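Local coordinates for SusD homolog (Bacteroides thetaiotaomicron, PDB 4MRU), which probably binds mucin O-glycans at the cell surface as a SusD-like outer-membrane lipoprotein, and can bind magnesium, at residues A[204-212]-A[426-436]. Numbering follows the deposited sequence.
Sequences LRMAMRLCY and NGIESWSEHRR. With EDO (1,2-ethanediol), chain F.
A buried salt-bridge network joins Arg205 and Arg209, in the C-terminal part of helix 192-209, to Glu429, Glu433 and Arg436 of helix 427-437. The local axes run 28° apart and 11.6 Å at closest approach, a gap spanned by long charged side chains. Arg209 enters as a knob among Glu429, Ser432, Glu433 and Arg436, its chain bent at chi2 and chi3 to turn the guanidinium toward helix 427-437. It grips Glu429 end-on: NH1 meets OE2 at 2.7 Å in a nearly straight bond, and NH2 reaches OE1, both on the syn side. NH1 also binds Glu433 OE2 at 2.8 Å, from above that carboxylate's plane; Arg436 NE takes the same oxygen from the opposite face, while Arg436 NH2 holds Glu433 OE1 at 2.6 Å. Ser432 CB lies over the centre of one guanidinium face, 3.8 Å from Arg209 CZ. Within the alpha-helical, TPR-like fold of the SusD family, Asp123 of helix 104-125 and Glu336 of helix 327-339 add salt bridges to Arg209 and Arg436 respectively. With an alanine at Arg209, Glu429 would probably lose its two-pronged partner, Glu433 OE2 one of its two donors, and a gap would open over Ser432. Arg205 lies nearly flat against the Glu429 carboxylate, planes 18° apart, with NE 3.5 Å from OE1, a purely electrostatic pairing; NE also pairs with Glu329. Arg205 NH1 and NH2 donate to O1 and O2 of a 1,2-ethanediol, probably from the crystallisation liquor, whose O2 also accepts from Asn426 ND2. Tyr212 presents its ring edge to Arg436 CG, with CD2 at 3.8 Å.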
loop_
_atom_site.group_PDB
_atom_site.type_symbol
_atom_site.label_atom_id
_atom_site.label_comp_id
_atom_site.label_asym_id
_atom_site.label_seq_id
_atom_site.Cartn_x
_atom_site.Cartn_y
_atom_site.Cartn_z
ATOM N N LEU A 204 -5.973 -1.829 13.118
ATOM C CA LEU A 204 -5.268 -3.104 13.088
ATOM C C LEU A 204 -4.015 -3.053 12.193
ATOM O O LEU A 204 -2.944 -3.513 12.570
ATOM C CB LEU A 204 -6.221 -4.197 12.610
ATOM C CG LEU A 204 -5.643 -5.607 12.458
ATOM C CD1 LEU A 204 -5.054 -6.098 13.771
ATOM C CD2 LEU A 204 -6.717 -6.553 11.970
ATOM N N ARG A 205 -4.174 -2.493 10.998
ATOM C CA ARG A 205 -3.061 -2.361 10.068
ATOM C C ARG A 205 -1.924 -1.536 10.684
ATOM O O ARG A 205 -0.786 -1.924 10.658
ATOM C CB ARG A 205 -3.535 -1.676 8.796
ATOM C CG ARG A 205 -2.443 -1.492 7.776
ATOM C CD ARG A 205 -2.823 -0.444 6.721
ATOM N NE ARG A 205 -3.527 -1.049 5.599
ATOM C CZ ARG A 205 -4.027 -0.350 4.579
ATOM N NH1 ARG A 205 -3.908 0.975 4.567
ATOM N NH2 ARG A 205 -4.644 -0.979 3.586
HETATM N N MSE A 206 -2.284 -0.387 11.240
HETATM C CA MSE A 206 -1.304 0.520 11.819
HETATM C C MSE A 206 -0.665 -0.052 13.063
HETATM O O MSE A 206 0.537 0.110 13.265
HETATM C CB MSE A 206 -2.017 1.812 12.155
HETATM C CG MSE A 206 -2.383 2.588 10.893
HETATM SE SE MSE A 206 -3.475 4.169 11.392
HETATM C CE MSE A 206 -2.478 4.809 12.977
ATOM N N ALA A 207 -1.428 -0.764 13.877
ATOM C CA ALA A 207 -0.834 -1.483 15.012
ATOM C C ALA A 207 0.218 -2.483 14.548
ATOM O O ALA A 207 1.313 -2.552 15.112
ATOM C CB ALA A 207 -1.916 -2.165 15.843
HETATM N N MSE A 208 -0.088 -3.295 13.532
HETATM C CA MSE A 208 0.853 -4.339 13.103
HETATM C C MSE A 208 2.135 -3.712 12.572
HETATM O O MSE A 208 3.223 -4.231 12.793
HETATM C CB MSE A 208 0.199 -5.237 12.031
HETATM C CG MSE A 208 0.943 -6.553 11.862
HETATM SE SE MSE A 208 0.802 -7.691 13.487
HETATM C CE MSE A 208 -1.141 -7.753 13.616
ATOM N N ARG A 209 2.011 -2.531 11.992
ATOM C CA ARG A 209 3.124 -1.782 11.426
ATOM C C ARG A 209 4.172 -1.500 12.475
ATOM O O ARG A 209 5.347 -1.466 12.137
ATOM C CB ARG A 209 2.659 -0.456 10.793
ATOM C CG ARG A 209 3.729 0.181 9.919
ATOM C CD ARG A 209 3.742 -0.339 8.467
ATOM N NE ARG A 209 2.685 0.329 7.716
ATOM C CZ ARG A 209 1.749 -0.223 6.962
ATOM N NH1 ARG A 209 1.688 -1.534 6.735
ATOM N NH2 ARG A 209 0.873 0.596 6.384
ATOM N N LEU A 210 3.750 -1.341 13.738
ATOM C CA LEU A 210 4.660 -0.943 14.800
ATOM C C LEU A 210 5.172 -2.101 15.673
ATOM O O LEU A 210 5.755 -1.869 16.760
ATOM C CB LEU A 210 3.984 0.089 15.712
ATOM C CG LEU A 210 3.274 1.264 15.028
ATOM C CD1 LEU A 210 2.812 2.260 16.081
ATOM C CD2 LEU A 210 4.162 1.918 13.997
ATOM N N CYS A 211 5.055 -3.325 15.175
ATOM C CA CYS A 211 5.363 -4.490 16.023
ATOM C C CYS A 211 6.880 -4.639 16.301
ATOM O O CYS A 211 7.271 -5.361 17.218
ATOM C CB CYS A 211 4.741 -5.748 15.428
ATOM S SG CYS A 211 5.670 -6.316 13.987
ATOM N N TYR A 212 7.735 -3.933 15.573
ATOM C CA TYR A 212 9.170 -3.982 15.834
ATOM C C TYR A 212 9.686 -2.753 16.598
ATOM O O TYR A 212 10.907 -2.609 16.758
ATOM C CB TYR A 212 9.956 -4.170 14.510
ATOM C CG TYR A 212 9.663 -5.491 13.842
ATOM C CD1 TYR A 212 10.109 -6.679 14.401
ATOM C CD2 TYR A 212 8.986 -5.562 12.605
ATOM C CE1 TYR A 212 9.855 -7.898 13.785
ATOM C CE2 TYR A 212 8.734 -6.770 12.001
ATOM C CZ TYR A 212 9.199 -7.940 12.591
ATOM O OH TYR A 212 8.939 -9.145 11.988
ATOM N N ASN A 426 -2.221 -2.331 -4.703
ATOM C CA ASN A 426 -1.956 -1.383 -3.608
ATOM C C ASN A 426 -0.433 -1.409 -3.217
ATOM O O ASN A 426 -0.022 -2.011 -2.208
ATOM C CB ASN A 426 -2.829 -1.731 -2.426
ATOM C CG ASN A 426 -2.846 -0.659 -1.330
ATOM O OD1 ASN A 426 -2.016 0.240 -1.273
ATOM N ND2 ASN A 426 -3.804 -0.779 -0.451
ATOM N N GLY A 427 0.382 -0.764 -4.040
ATOM C CA GLY A 427 1.840 -0.869 -3.938
ATOM C C GLY A 427 2.386 -0.172 -2.722
ATOM O O GLY A 427 3.404 -0.584 -2.176
ATOM N N ILE A 428 1.739 0.921 -2.287
ATOM C CA ILE A 428 2.282 1.655 -1.142
ATOM C C ILE A 428 2.156 0.744 0.089
ATOM O O ILE A 428 3.115 0.553 0.846
ATOM C CB ILE A 428 1.632 3.023 -0.906
ATOM C CG1 ILE A 428 1.917 3.986 -2.081
ATOM C CG2 ILE A 428 2.141 3.652 0.401
ATOM C CD1 ILE A 428 3.382 4.357 -2.324
ATOM N N GLU A 429 1.012 0.106 0.275
ATOM C CA GLU A 429 0.875 -0.797 1.428
ATOM C C GLU A 429 1.821 -1.995 1.350
ATOM O O GLU A 429 2.435 -2.342 2.358
ATOM C CB GLU A 429 -0.545 -1.304 1.566
ATOM C CG GLU A 429 -0.752 -2.279 2.729
ATOM C CD GLU A 429 -0.471 -1.658 4.105
ATOM O OE1 GLU A 429 -0.387 -0.419 4.256
ATOM O OE2 GLU A 429 -0.288 -2.417 5.058
ATOM N N SER A 430 1.952 -2.612 0.169
ATOM C CA SER A 430 2.844 -3.744 -0.029
ATOM C C SER A 430 4.308 -3.346 0.142
ATOM O O SER A 430 5.124 -4.086 0.683
ATOM C CB SER A 430 2.605 -4.357 -1.400
ATOM O OG SER A 430 1.411 -5.101 -1.405
ATOM N N TRP A 431 4.641 -2.136 -0.275
ATOM C CA TRP A 431 6.002 -1.640 -0.059
ATOM C C TRP A 431 6.288 -1.503 1.440
ATOM O O TRP A 431 7.374 -1.899 1.897
ATOM C CB TRP A 431 6.205 -0.330 -0.803
ATOM C CG TRP A 431 7.547 0.306 -0.603
ATOM C CD1 TRP A 431 8.728 -0.321 -0.427
ATOM C CD2 TRP A 431 7.831 1.711 -0.595
ATOM N NE1 TRP A 431 9.751 0.593 -0.288
ATOM C CE2 TRP A 431 9.236 1.849 -0.398
ATOM C CE3 TRP A 431 7.047 2.862 -0.733
ATOM C CZ2 TRP A 431 9.872 3.088 -0.342
ATOM C CZ3 TRP A 431 7.674 4.105 -0.664
ATOM C CH2 TRP A 431 9.083 4.205 -0.484
ATOM N N SER A 432 5.336 -0.946 2.186
ATOM C CA SER A 432 5.537 -0.752 3.614
ATOM C C SER A 432 5.691 -2.085 4.265
ATOM O O SER A 432 6.545 -2.263 5.107
ATOM C CB SER A 432 4.385 0.056 4.219
ATOM O OG SER A 432 4.396 1.343 3.682
ATOM N N GLU A 433 4.860 -3.050 3.876
ATOM C CA GLU A 433 4.955 -4.356 4.502
ATOM C C GLU A 433 6.245 -5.107 4.145
ATOM O O GLU A 433 6.746 -5.917 4.934
ATOM C CB GLU A 433 3.707 -5.173 4.142
ATOM C CG GLU A 433 2.477 -4.624 4.874
ATOM C CD GLU A 433 2.641 -4.776 6.376
ATOM O OE1 GLU A 433 2.296 -5.876 6.844
ATOM O OE2 GLU A 433 3.192 -3.848 7.054
ATOM N N HIS A 434 6.737 -4.871 2.945
ATOM C CA HIS A 434 8.002 -5.425 2.487
ATOM C C HIS A 434 9.161 -4.817 3.266
ATOM O O HIS A 434 10.032 -5.522 3.754
ATOM C CB HIS A 434 8.208 -5.247 0.953
ATOM C CG HIS A 434 9.589 -5.615 0.500
ATOM N ND1 HIS A 434 9.976 -6.916 0.261
ATOM C CD2 HIS A 434 10.709 -4.867 0.371
ATOM C CE1 HIS A 434 11.267 -6.952 -0.010
ATOM N NE2 HIS A 434 11.730 -5.719 0.011
ATOM N N ARG A 435 9.142 -3.513 3.445
ATOM C CA ARG A 435 10.124 -2.879 4.329
ATOM C C ARG A 435 10.089 -3.410 5.789
ATOM O O ARG A 435 11.130 -3.645 6.418
ATOM C CB ARG A 435 9.936 -1.368 4.303
ATOM C CG ARG A 435 10.347 -0.760 2.970
ATOM C CD ARG A 435 10.152 0.760 2.980
ATOM N NE ARG A 435 8.748 1.107 2.880
ATOM C CZ ARG A 435 8.223 2.293 3.202
ATOM N NH1 ARG A 435 8.986 3.252 3.677
ATOM N NH2 ARG A 435 6.909 2.485 3.082
ATOM N N ARG A 436 8.904 -3.560 6.322
ATOM C CA ARG A 436 8.730 -3.939 7.718
ATOM C C ARG A 436 9.220 -5.357 7.971
ATOM O O ARG A 436 9.949 -5.615 8.939
ATOM C CB ARG A 436 7.262 -3.854 8.123
ATOM C CG ARG A 436 7.040 -4.200 9.611
ATOM C CD ARG A 436 5.623 -3.875 10.056
ATOM N NE ARG A 436 4.646 -4.727 9.399
ATOM C CZ ARG A 436 4.264 -5.932 9.819
ATOM N NH1 ARG A 436 4.753 -6.448 10.928
ATOM N NH2 ARG A 436 3.393 -6.641 9.099
HETATM C C1 EDO F . -5.699 2.921 2.474
HETATM O O1 EDO F . -4.283 3.087 2.607
HETATM C C2 EDO F . -5.841 2.298 1.128
HETATM O O2 EDO F . -5.181 1.053 1.269
#